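PDB 4DWD: mandelate racemase/muconate lactonizing enzyme, C-terminal domain protein from Paracoccus denitrificans, which binds divalent metal ions and, as a member of the mandelate racemase branch of the enolase superfamily, probably acts as a hydro-lyase. Local coordinates for residues Gln255-Leu260 with Arg266-Asp271; Val273-Ile278 with Met282-Leu287; Glu224-Gln227 with Gly232-Gly235; Gly235-Ala238 with Thr244-Ala247. All coordinates share one frame; numbering follows the deposited sequence. Where two conformers were deposited one is given.

Contact 1. Residues Gln255-Leu260 with Arg266-Asp271; sequences QALKDL and RMVQPD
Leu257 swings its CG away from the backbone N (chi1 -164°) and turns again at chi2 (64°), which aims both methyls from helix 254-263 at Val268 and Pro270. This is a helix-on-strand layer of the enolase-type TIM barrel: helix 254-263 lies outside, and the chain returns through strand 267-268 in the barrel wall. Leu257 CD1 makes the closest approach, 3.9 Å from Val268 CB. The two side chains cross obliquely, and the same methyl is also 4.1 Å from Val268 CG1. That branch stands beside its own backbone N (chi1 -61°) and serves a second leucine one helical turn on, with Leu260 CD2 4.3 Å from Val268 CG1. Val268 is thus held under both leucines. Every touching side chain is buried and apolar. Beyond the pair, Leu257 leans on Cys284 and Leu287 of helix 277-291, while Val268 and Pro270 rest on Phe295 of the next strand. The backbone of Met267 is bonded to Ala247, which joins this strand to its predecessor. Past the strand, the ring of Pro270 borders the second branch of Leu257: its CG lies 4.3 Å from Leu257 CD2.

Contact 2. Residues Val273-Ile278 with Met282-Leu287; sequences VKMGGI and MQCAAL
Met275 and Cys284 meet through their ends: the CE methyl of Met275, present as selenomethionine, lies 3.6 Å from Cys284 SG, and Met275 SE is 3.9 Å from the same sulfur. The other link is a helical backbone bond near the start of helix 277-291, from Met282 N to Ile278 O at 3.0 Å, with an N-H...O angle of 158°. Met282, also a selenomethionine, has its CG beside that carbonyl, 3.3 Å from Ile278 O. Reaching Cys284 requires Met275 to curl. Its CG sits between the backbone N and the carbonyl carbon (chi1 62°), and two further bends carry the chain across to the helix. Gly276 gives this curl its space: a CB there would be pressed against Met275 SE, and its phi of 78° also suits glycine. Farther out, Met275 leans on Thr92 of helix 90-110, whose OG1 is hydrogen-bonded to Lys274 O, and Ile278 packs on Asp99 and Trp103 of that helix. Cys284 is backed by Leu254 and Leu257 of helix 254-263 and by Phe295. The contact thus ties the connection after strand 267-268 to the helix of the same beta-alpha-beta unit of the barrel. A methyl group leads onto the buried cysteine sulfur, with the heavier atom of the methionine chain just behind it, which implies cohesion mainly by dispersion, while the directional hold comes from the helical bond.

Contact 3. Residues Glu224-Gln227 with Gly232-Gly235; sequences EPVQ and GAMG
Met234, modelled as selenomethionine, reaches from helix 231-240 across to Pro225 and Val226 in the loop that follows strand 221-223. Three torsions shape the reach. CG leaves on the side away from the backbone N (chi1 -171°), then the chain bends at chi2 (77°) and once more at chi3 (71°), hooking CE round toward the loop backbone. At the bend, SE lies 3.6 Å from Pro225 CD, with the ring and the selenium-bearing chain crossing at a slant. On the Val226 side, SE is 3.9 Å from CG2. This valine branch stands between its own backbone N and carbonyl carbon and presses on the helix backbone, 3.8 Å from Met234 N; the same methyl reaches Ala233 CB at 4.3 Å. The CE methyl ends near oxygens: Val226 O is 3.4 Å away and Gln227 O 3.9 Å. Glu224 OE1 may be a further neighbour, though this glutamate was modelled in two positions. Asn200 ND2 fixes that end of the loop, bonding to Val226 O and, in the conformer given, to Glu224 OE1. The loop belongs to the C-terminal end of a barrel strand, where enolase-superfamily active sites lie; Glu223, just before it, is a metal ligand seen in this protein, and in the same conformer Glu224 comes close to another, Glu249. Within the contact the joining is by van der Waals packing of a bent, buried chain against a proline ring and a branched valine, and the slightly positive methyl hydrogens next to carbonyl oxygens probably add a weak electrostatic attraction.

Contact 4. Residues Gly235-Ala238 with Thr244-Ala247; sequences GEVA and TVSA
Val245, on strand 244-246, sets its side chain against Ala238 of helix 231-240, completing the helix-to-strand half of a beta-alpha-beta unit of the barrel. Its CB is 3.6 Å from Ala238 CA and equally 3.6 Å from Ala238 CB, a closeness that the small alanine probably allows. From CB the two branches part. CG1, turned away from the backbone N (chi1 168°), runs along the alanine methyl, 3.9 Å from Ala238 CB, and Pro225 is another neighbour of this side chain. CG2 lies beside the backbone N and passes 3.7 Å from Ala238 CA. At its tip it meets Val237 CG1 at 4.2 Å, the two valine side chains crossing at about a right angle. An alanine in place of Val245 lacks both branches and would probably leave a gap between helix and strand and remove the contact of CG2 with Val237 CG1. Alongside the apolar patch one water joins the backbones: it donates to Ala238 O at 2.6 Å and accepts from Val245 N at 3.0 Å. The strand itself is held in the barrel wall by backbone bonds from Thr244 and Ser246 to Phe222, and Val237 packs onto Val204 and Ala207 of helix 204-216. Helix and strand therefore approach closely through aliphatic packing of Val245 on the side chains and CA of the helix, while the bridging water supplies a polar partner to two main-chain atoms that do not bond each other directly.

Overall arrangement
Along the chain the order is contact 3, contact 4, contact 1, contact 2, each closing as or before the next opens, so together they follow consecutive beta-alpha units round the TIM barrel. Contacts 3 and 4 share Gly235 and helix 231-240, with centres about 6 Å apart. Contact 1 stands in the middle. Its centre is about 11 Å from that of contact 4 and about 10 Å from that of contact 2. Strands 244-246 and 267-268 neighbour each other on the first side; helices 254-263 and 277-291 pack together on the second. Contacts 2 and 3 do not touch, their centres being about 21 Å apart. The series thus packs successive beta-alpha units side by side around the part of the barrel that bears the metal ligands Glu223 and Glu249.

Contact 1. Residues Gln255-Leu260 with Arg266-Asp271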
loop_
_atom_site.group_PDB
_atom_site.type_symbol
_atom_site.label_atom_id
_atom_site.label_comp_id
_atom_site.label_asym_id
_atom_site.label_seq_id
_atom_site.Cartn_x
_atom_site.Cartn_y
_atom_site.Cartn_z
ATOM N N GLN B 255 -16.434 -3.443 -14.967
ATOM C CA GLN B 255 -15.667 -2.656 -13.990
ATOM C C GLN B 255 -15.788 -3.242 -12.584
ATOM O O GLN B 255 -14.805 -3.276 -11.849
ATOM C CB GLN B 255 -16.093 -1.188 -13.999
ATOM C CG GLN B 255 -15.799 -0.467 -15.304
ATOM C CD GLN B 255 -16.773 -0.823 -16.395
ATOM O OE1 GLN B 255 -17.910 -1.205 -16.120
ATOM N NE2 GLN B 255 -16.330 -0.720 -17.647
ATOM N N ALA B 256 -16.982 -3.707 -12.207
ATOM C CA ALA B 256 -17.121 -4.395 -10.928
ATOM C C ALA B 256 -16.355 -5.717 -10.940
ATOM O O ALA B 256 -15.833 -6.120 -9.904
ATOM C CB ALA B 256 -18.592 -4.617 -10.549
ATOM N N LEU B 257 -16.241 -6.383 -12.097
ATOM C CA LEU B 257 -15.411 -7.592 -12.140
ATOM C C LEU B 257 -13.948 -7.240 -11.912
ATOM O O LEU B 257 -13.235 -7.956 -11.217
ATOM C CB LEU B 257 -15.607 -8.358 -13.451
ATOM C CG LEU B 257 -15.089 -9.797 -13.448
ATOM C CD1 LEU B 257 -15.888 -10.591 -12.433
ATOM C CD2 LEU B 257 -15.216 -10.400 -14.839
ATOM N N LYS B 258 -13.500 -6.136 -12.503
ATOM C CA LYS B 258 -12.156 -5.632 -12.252
ATOM C C LYS B 258 -11.937 -5.395 -10.748
ATOM O O LYS B 258 -10.903 -5.782 -10.204
ATOM C CB LYS B 258 -11.938 -4.354 -13.082
ATOM C CG LYS B 258 -10.590 -3.665 -12.889
ATOM C CD LYS B 258 -10.607 -2.610 -11.773
ATOM C CE LYS B 258 -11.537 -1.426 -12.057
ATOM N NZ LYS B 258 -11.551 -0.434 -10.929
ATOM N N ASP B 259 -12.912 -4.762 -10.093
ATOM C CA ASP B 259 -12.803 -4.484 -8.661
ATOM C C ASP B 259 -12.736 -5.776 -7.840
ATOM O O ASP B 259 -11.996 -5.846 -6.857
ATOM C CB ASP B 259 -13.969 -3.614 -8.182
ATOM C CG ASP B 259 -13.845 -2.166 -8.649
ATOM O OD1 ASP B 259 -12.714 -1.703 -8.863
ATOM O OD2 ASP B 259 -14.886 -1.493 -8.811
ATOM N N LEU B 260 -13.491 -6.792 -8.256
ATOM C CA LEU B 260 -13.461 -8.065 -7.558
ATOM C C LEU B 260 -12.081 -8.711 -7.678
ATOM O O LEU B 260 -11.548 -9.246 -6.708
ATOM C CB LEU B 260 -14.569 -8.965 -8.115
ATOM C CG LEU B 260 -14.757 -10.327 -7.446
ATOM C CD1 LEU B 260 -15.230 -10.180 -6.010
ATOM C CD2 LEU B 260 -15.758 -11.136 -8.253
ATOM N N ARG B 266 -9.269 -14.832 -7.191
ATOM C CA ARG B 266 -8.477 -15.402 -8.278
ATOM C C ARG B 266 -9.256 -16.420 -9.115
ATOM O O ARG B 266 -8.687 -17.094 -9.950
ATOM C CB ARG B 266 -7.179 -16.020 -7.731
ATOM C CG ARG B 266 -6.296 -15.020 -6.990
ATOM C CD ARG B 266 -5.769 -13.965 -7.936
ATOM N NE ARG B 266 -5.103 -12.867 -7.230
ATOM C CZ ARG B 266 -5.569 -11.625 -7.119
ATOM N NH1 ARG B 266 -6.730 -11.277 -7.690
ATOM N NH2 ARG B 266 -4.855 -10.733 -6.450
HETATM N N MSE B 267 -10.565 -16.505 -8.892
HETATM C CA MSE B 267 -11.454 -17.338 -9.726
HETATM C C MSE B 267 -12.759 -16.598 -9.809
HETATM O O MSE B 267 -13.423 -16.380 -8.774
HETATM C CB MSE B 267 -11.624 -18.730 -9.086
HETATM C CG MSE B 267 -12.590 -19.621 -9.868
HETATM SE SE MSE B 267 -12.627 -21.441 -9.101
HETATM C CE MSE B 267 -14.498 -21.866 -9.469
ATOM N N VAL B 268 -13.148 -16.195 -11.024
ATOM C CA VAL B 268 -14.340 -15.363 -11.196
ATOM C C VAL B 268 -15.402 -16.093 -12.021
ATOM O O VAL B 268 -15.076 -16.859 -12.943
ATOM C CB VAL B 268 -14.030 -13.961 -11.801
ATOM C CG1 VAL B 268 -13.096 -13.182 -10.871
ATOM C CG2 VAL B 268 -13.469 -14.076 -13.225
ATOM N N GLN B 269 -16.665 -15.828 -11.678
ATOM C CA GLN B 269 -17.808 -16.614 -12.156
ATOM C C GLN B 269 -19.013 -15.761 -12.575
ATOM O O GLN B 269 -20.133 -16.046 -12.162
ATOM C CB GLN B 269 -18.238 -17.575 -11.056
ATOM C CG GLN B 269 -17.079 -18.356 -10.463
ATOM C CD GLN B 269 -17.573 -19.331 -9.439
ATOM O OE1 GLN B 269 -17.734 -18.978 -8.265
ATOM N NE2 GLN B 269 -17.831 -20.561 -9.870
ATOM N N PRO B 270 -18.793 -14.735 -13.432
ATOM C CA PRO B 270 -19.979 -14.032 -13.919
ATOM C C PRO B 270 -20.868 -14.983 -14.756
ATOM O O PRO B 270 -20.408 -16.042 -15.214
ATOM C CB PRO B 270 -19.381 -12.921 -14.787
ATOM C CG PRO B 270 -18.110 -13.520 -15.322
ATOM C CD PRO B 270 -17.578 -14.361 -14.180
ATOM N N ASP B 271 -22.128 -14.595 -14.946
ATOM C CA ASP B 271 -23.149 -15.463 -15.565
ATOM C C ASP B 271 -23.655 -14.785 -16.824
ATOM O O ASP B 271 -24.147 -13.641 -16.780
ATOM C CB ASP B 271 -24.298 -15.699 -14.555
ATOM C CG ASP B 271 -25.355 -16.654 -15.049
ATOM O OD1 ASP B 271 -25.683 -16.655 -16.248
ATOM O OD2 ASP B 271 -25.900 -17.394 -14.195
#

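Contact 2. Residues Val273-Ile278 with Met282-Leu287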
loop_
_atom_site.group_PDB
_atom_site.type_symbol
_atom_site.label_atom_id
_atom_site.label_comp_id
_atom_site.label_asym_id
_atom_site.label_seq_id
_atom_site.Cartn_x
_atom_site.Cartn_y
_atom_site.Cartn_z
ATOM N N VAL B 273 -26.305 -14.984 -18.581
ATOM C CA VAL B 273 -27.687 -14.500 -18.634
ATOM C C VAL B 273 -27.987 -13.464 -17.561
ATOM O O VAL B 273 -29.096 -12.899 -17.524
ATOM C CB VAL B 273 -28.747 -15.634 -18.605
ATOM C CG1 VAL B 273 -28.565 -16.567 -19.782
ATOM C CG2 VAL B 273 -28.750 -16.413 -17.298
ATOM N N LYS B 274 -26.998 -13.198 -16.703
ATOM C CA LYS B 274 -27.122 -12.113 -15.719
ATOM C C LYS B 274 -26.514 -10.801 -16.201
ATOM O O LYS B 274 -26.922 -9.725 -15.758
ATOM C CB LYS B 274 -26.474 -12.494 -14.379
ATOM C CG LYS B 274 -27.194 -13.642 -13.688
ATOM C CD LYS B 274 -26.532 -13.924 -12.344
ATOM C CE LYS B 274 -27.153 -15.116 -11.628
ATOM N NZ LYS B 274 -28.526 -14.803 -11.125
HETATM N N MSE B 275 -25.520 -10.894 -17.076
HETATM C CA MSE B 275 -24.772 -9.722 -17.543
HETATM C C MSE B 275 -24.055 -10.100 -18.807
HETATM O O MSE B 275 -23.681 -11.270 -18.997
HETATM C CB MSE B 275 -23.762 -9.278 -16.465
HETATM C CG MSE B 275 -22.683 -10.312 -16.113
HETATM SE SE MSE B 275 -21.090 -10.168 -17.270
HETATM C CE MSE B 275 -20.241 -8.650 -16.360
ATOM N N GLY B 276 -23.884 -9.111 -19.683
ATOM C CA GLY B 276 -22.951 -9.210 -20.795
ATOM C C GLY B 276 -23.364 -10.021 -22.006
ATOM O O GLY B 276 -23.059 -9.649 -23.132
ATOM N N GLY B 277 -24.047 -11.145 -21.794
ATOM C CA GLY B 277 -24.306 -12.032 -22.920
ATOM C C GLY B 277 -22.988 -12.541 -23.479
ATOM O O GLY B 277 -21.961 -12.521 -22.796
ATOM N N ILE B 278 -23.012 -13.028 -24.710
ATOM C CA ILE B 278 -21.802 -13.548 -25.335
ATOM C C ILE B 278 -20.723 -12.460 -25.469
ATOM O O ILE B 278 -19.569 -12.681 -25.097
ATOM C CB ILE B 278 -22.150 -14.208 -26.693
ATOM C CG1 ILE B 278 -22.910 -15.519 -26.420
ATOM C CG2 ILE B 278 -20.889 -14.412 -27.540
ATOM C CD1 ILE B 278 -23.756 -16.008 -27.576
HETATM N N MSE B 282 -17.131 -12.570 -23.294
HETATM C CA MSE B 282 -15.816 -12.613 -23.951
HETATM C C MSE B 282 -14.914 -11.520 -23.423
HETATM O O MSE B 282 -13.721 -11.745 -23.234
HETATM C CB MSE B 282 -15.927 -12.562 -25.481
HETATM C CG MSE B 282 -16.649 -13.776 -26.083
HETATM SE SE MSE B 282 -15.615 -15.455 -25.919
HETATM C CE MSE B 282 -14.240 -15.069 -27.252
ATOM N N GLN B 283 -15.468 -10.336 -23.165
ATOM C CA GLN B 283 -14.679 -9.259 -22.550
ATOM C C GLN B 283 -14.240 -9.627 -21.140
ATOM O O GLN B 283 -13.118 -9.326 -20.744
ATOM C CB GLN B 283 -15.463 -7.946 -22.523
ATOM C CG GLN B 283 -15.738 -7.398 -23.918
ATOM C CD GLN B 283 -16.816 -6.338 -23.941
ATOM O OE1 GLN B 283 -17.461 -6.049 -22.924
ATOM N NE2 GLN B 283 -17.026 -5.750 -25.112
ATOM N N CYS B 284 -15.133 -10.253 -20.375
ATOM C CA CYS B 284 -14.774 -10.690 -19.037
ATOM C C CYS B 284 -13.660 -11.739 -19.062
ATOM O O CYS B 284 -12.758 -11.716 -18.212
ATOM C CB CYS B 284 -15.991 -11.242 -18.301
ATOM S SG CYS B 284 -17.220 -9.988 -17.846
ATOM N N ALA B 285 -13.727 -12.646 -20.035
ATOM C CA ALA B 285 -12.677 -13.648 -20.195
ATOM C C ALA B 285 -11.328 -12.981 -20.466
ATOM O O ALA B 285 -10.319 -13.364 -19.884
ATOM C CB ALA B 285 -13.037 -14.628 -21.308
ATOM N N ALA B 286 -11.332 -11.951 -21.300
ATOM C CA ALA B 286 -10.112 -11.207 -21.606
ATOM C C ALA B 286 -9.570 -10.536 -20.357
ATOM O O ALA B 286 -8.365 -10.551 -20.116
ATOM C CB ALA B 286 -10.380 -10.166 -22.681
ATOM N N LEU B 287 -10.466 -9.942 -19.567
ATOM C CA LEU B 287 -10.039 -9.296 -18.328
ATOM C C LEU B 287 -9.404 -10.328 -17.392
ATOM O O LEU B 287 -8.374 -10.051 -16.768
ATOM C CB LEU B 287 -11.227 -8.608 -17.647
ATOM C CG LEU B 287 -10.936 -7.921 -16.306
ATOM C CD1 LEU B 287 -10.038 -6.697 -16.500
ATOM C CD2 LEU B 287 -12.244 -7.524 -15.633
#

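Contact 3. Residues Glu224-Gln227 with Gly232-Gly235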
loop_
_atom_site.group_PDB
_atom_site.type_symbol
_atom_site.label_atom_id
_atom_site.label_comp_id
_atom_site.label_asym_id
_atom_site.label_seq_id
_atom_site.Cartn_x
_atom_site.Cartn_y
_atom_site.Cartn_z
ATOM N N GLU B 224 -18.416 -18.030 -3.058
ATOM C CA GLU B 224 -19.253 -17.025 -2.389
ATOM C C GLU B 224 -19.335 -17.200 -0.859
ATOM O O GLU B 224 -20.424 -17.273 -0.284
ATOM C CB GLU B 224 -20.652 -16.978 -3.027
ATOM C CG GLU B 224 -20.662 -16.560 -4.495
ATOM C CD GLU B 224 -20.734 -15.051 -4.703
ATOM O OE1 GLU B 224 -21.196 -14.317 -3.796
ATOM O OE2 GLU B 224 -20.358 -14.585 -5.793
ATOM N N PRO B 225 -18.171 -17.226 -0.175
ATOM C CA PRO B 225 -18.225 -17.452 1.279
ATOM C C PRO B 225 -18.943 -16.361 2.098
ATOM O O PRO B 225 -19.630 -16.687 3.074
ATOM C CB PRO B 225 -16.737 -17.540 1.685
ATOM C CG PRO B 225 -15.976 -16.913 0.551
ATOM C CD PRO B 225 -16.782 -17.223 -0.683
ATOM N N VAL B 226 -18.758 -15.091 1.727
ATOM C CA VAL B 226 -19.342 -13.970 2.481
ATOM C C VAL B 226 -20.396 -13.263 1.634
ATOM O O VAL B 226 -20.552 -13.576 0.450
ATOM C CB VAL B 226 -18.250 -12.981 2.975
ATOM C CG1 VAL B 226 -17.234 -13.730 3.830
ATOM C CG2 VAL B 226 -17.561 -12.255 1.809
ATOM N N GLN B 227 -21.131 -12.321 2.225
ATOM C CA GLN B 227 -22.115 -11.563 1.443
ATOM C C GLN B 227 -21.436 -10.897 0.247
ATOM O O GLN B 227 -20.358 -10.323 0.375
ATOM C CB GLN B 227 -22.817 -10.518 2.317
ATOM C CG GLN B 227 -23.556 -11.103 3.518
ATOM C CD GLN B 227 -24.831 -11.845 3.176
ATOM O OE1 GLN B 227 -25.307 -11.806 2.042
ATOM N NE2 GLN B 227 -25.414 -12.510 4.180
ATOM N N GLY B 232 -14.368 -6.114 -0.552
ATOM C CA GLY B 232 -13.103 -6.145 0.176
ATOM C C GLY B 232 -12.943 -7.419 0.985
ATOM O O GLY B 232 -11.888 -8.087 0.923
ATOM N N ALA B 233 -13.997 -7.781 1.720
ATOM C CA ALA B 233 -13.980 -8.994 2.543
ATOM C C ALA B 233 -13.858 -10.260 1.703
ATOM O O ALA B 233 -13.144 -11.194 2.088
ATOM C CB ALA B 233 -15.216 -9.060 3.414
HETATM N N MSE B 234 -14.545 -10.291 0.563
HETATM C CA MSE B 234 -14.457 -11.449 -0.334
HETATM C C MSE B 234 -13.038 -11.689 -0.766
HETATM O O MSE B 234 -12.539 -12.809 -0.679
HETATM C CB MSE B 234 -15.356 -11.187 -1.539
HETATM C CG MSE B 234 -15.537 -12.401 -2.454
HETATM SE SE MSE B 234 -16.783 -13.759 -1.742
HETATM C CE MSE B 234 -18.401 -12.675 -2.022
ATOM N N GLY B 235 -12.360 -10.631 -1.206
ATOM C CA GLY B 235 -10.974 -10.755 -1.648
ATOM C C GLY B 235 -10.006 -11.035 -0.507
ATOM O O GLY B 235 -9.007 -11.722 -0.692
#

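Contact 4. Residues Gly235-Ala238 with Thr244-Ala247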
loop_
_atom_site.group_PDB
_atom_site.type_symbol
_atom_site.label_atom_id
_atom_site.label_comp_id
_atom_site.label_asym_id
_atom_site.label_seq_id
_atom_site.Cartn_x
_atom_site.Cartn_y
_atom_site.Cartn_z
ATOM N N GLY B 235 -12.360 -10.631 -1.206
ATOM C CA GLY B 235 -10.974 -10.755 -1.648
ATOM C C GLY B 235 -10.006 -11.035 -0.507
ATOM O O GLY B 235 -9.007 -11.722 -0.692
ATOM N N GLU B 236 -10.303 -10.486 0.672
ATOM C CA GLU B 236 -9.489 -10.740 1.867
ATOM C C GLU B 236 -9.526 -12.224 2.225
ATOM O O GLU B 236 -8.480 -12.849 2.478
ATOM C CB GLU B 236 -9.986 -9.909 3.048
ATOM C CG GLU B 236 -9.275 -10.234 4.355
ATOM C CD GLU B 236 -9.747 -9.370 5.505
ATOM O OE1 GLU B 236 -9.790 -8.134 5.327
ATOM O OE2 GLU B 236 -10.054 -9.928 6.584
ATOM N N VAL B 237 -10.738 -12.791 2.215
ATOM C CA VAL B 237 -10.884 -14.201 2.539
ATOM C C VAL B 237 -10.151 -15.028 1.487
ATOM O O VAL B 237 -9.440 -15.992 1.838
ATOM C CB VAL B 237 -12.371 -14.601 2.648
ATOM C CG1 VAL B 237 -12.553 -16.125 2.696
ATOM C CG2 VAL B 237 -13.010 -13.937 3.865
ATOM N N ALA B 238 -10.265 -14.626 0.217
ATOM C CA ALA B 238 -9.560 -15.319 -0.871
ATOM C C ALA B 238 -8.037 -15.332 -0.641
ATOM O O ALA B 238 -7.382 -16.349 -0.855
ATOM C CB ALA B 238 -9.901 -14.670 -2.215
ATOM N N THR B 244 -9.168 -22.289 -3.174
ATOM C CA THR B 244 -9.498 -21.222 -4.114
ATOM C C THR B 244 -10.881 -20.676 -3.829
ATOM O O THR B 244 -11.874 -21.387 -3.972
ATOM C CB THR B 244 -9.472 -21.739 -5.548
ATOM O OG1 THR B 244 -8.185 -22.301 -5.811
ATOM C CG2 THR B 244 -9.759 -20.594 -6.541
ATOM N N VAL B 245 -10.928 -19.416 -3.413
ATOM C CA VAL B 245 -12.179 -18.717 -3.190
ATOM C C VAL B 245 -12.652 -18.136 -4.512
ATOM O O VAL B 245 -11.874 -17.530 -5.250
ATOM C CB VAL B 245 -12.007 -17.630 -2.120
ATOM C CG1 VAL B 245 -13.212 -16.689 -2.091
ATOM C CG2 VAL B 245 -11.783 -18.292 -0.764
ATOM N N SER B 246 -13.924 -18.368 -4.838
ATOM C CA SER B 246 -14.497 -17.858 -6.086
ATOM C C SER B 246 -15.694 -16.964 -5.819
ATOM O O SER B 246 -16.376 -17.109 -4.815
ATOM C CB SER B 246 -14.868 -19.018 -7.024
ATOM O OG SER B 246 -15.923 -19.791 -6.484
ATOM N N ALA B 247 -15.931 -16.032 -6.732
ATOM C CA ALA B 247 -17.072 -15.136 -6.643
ATOM C C ALA B 247 -17.312 -14.602 -8.032
ATOM O O ALA B 247 -16.605 -14.973 -8.965
ATOM C CB ALA B 247 -16.782 -13.986 -5.671
HETATM O O HOH W 1 -8.312 -18.369 -2.269
#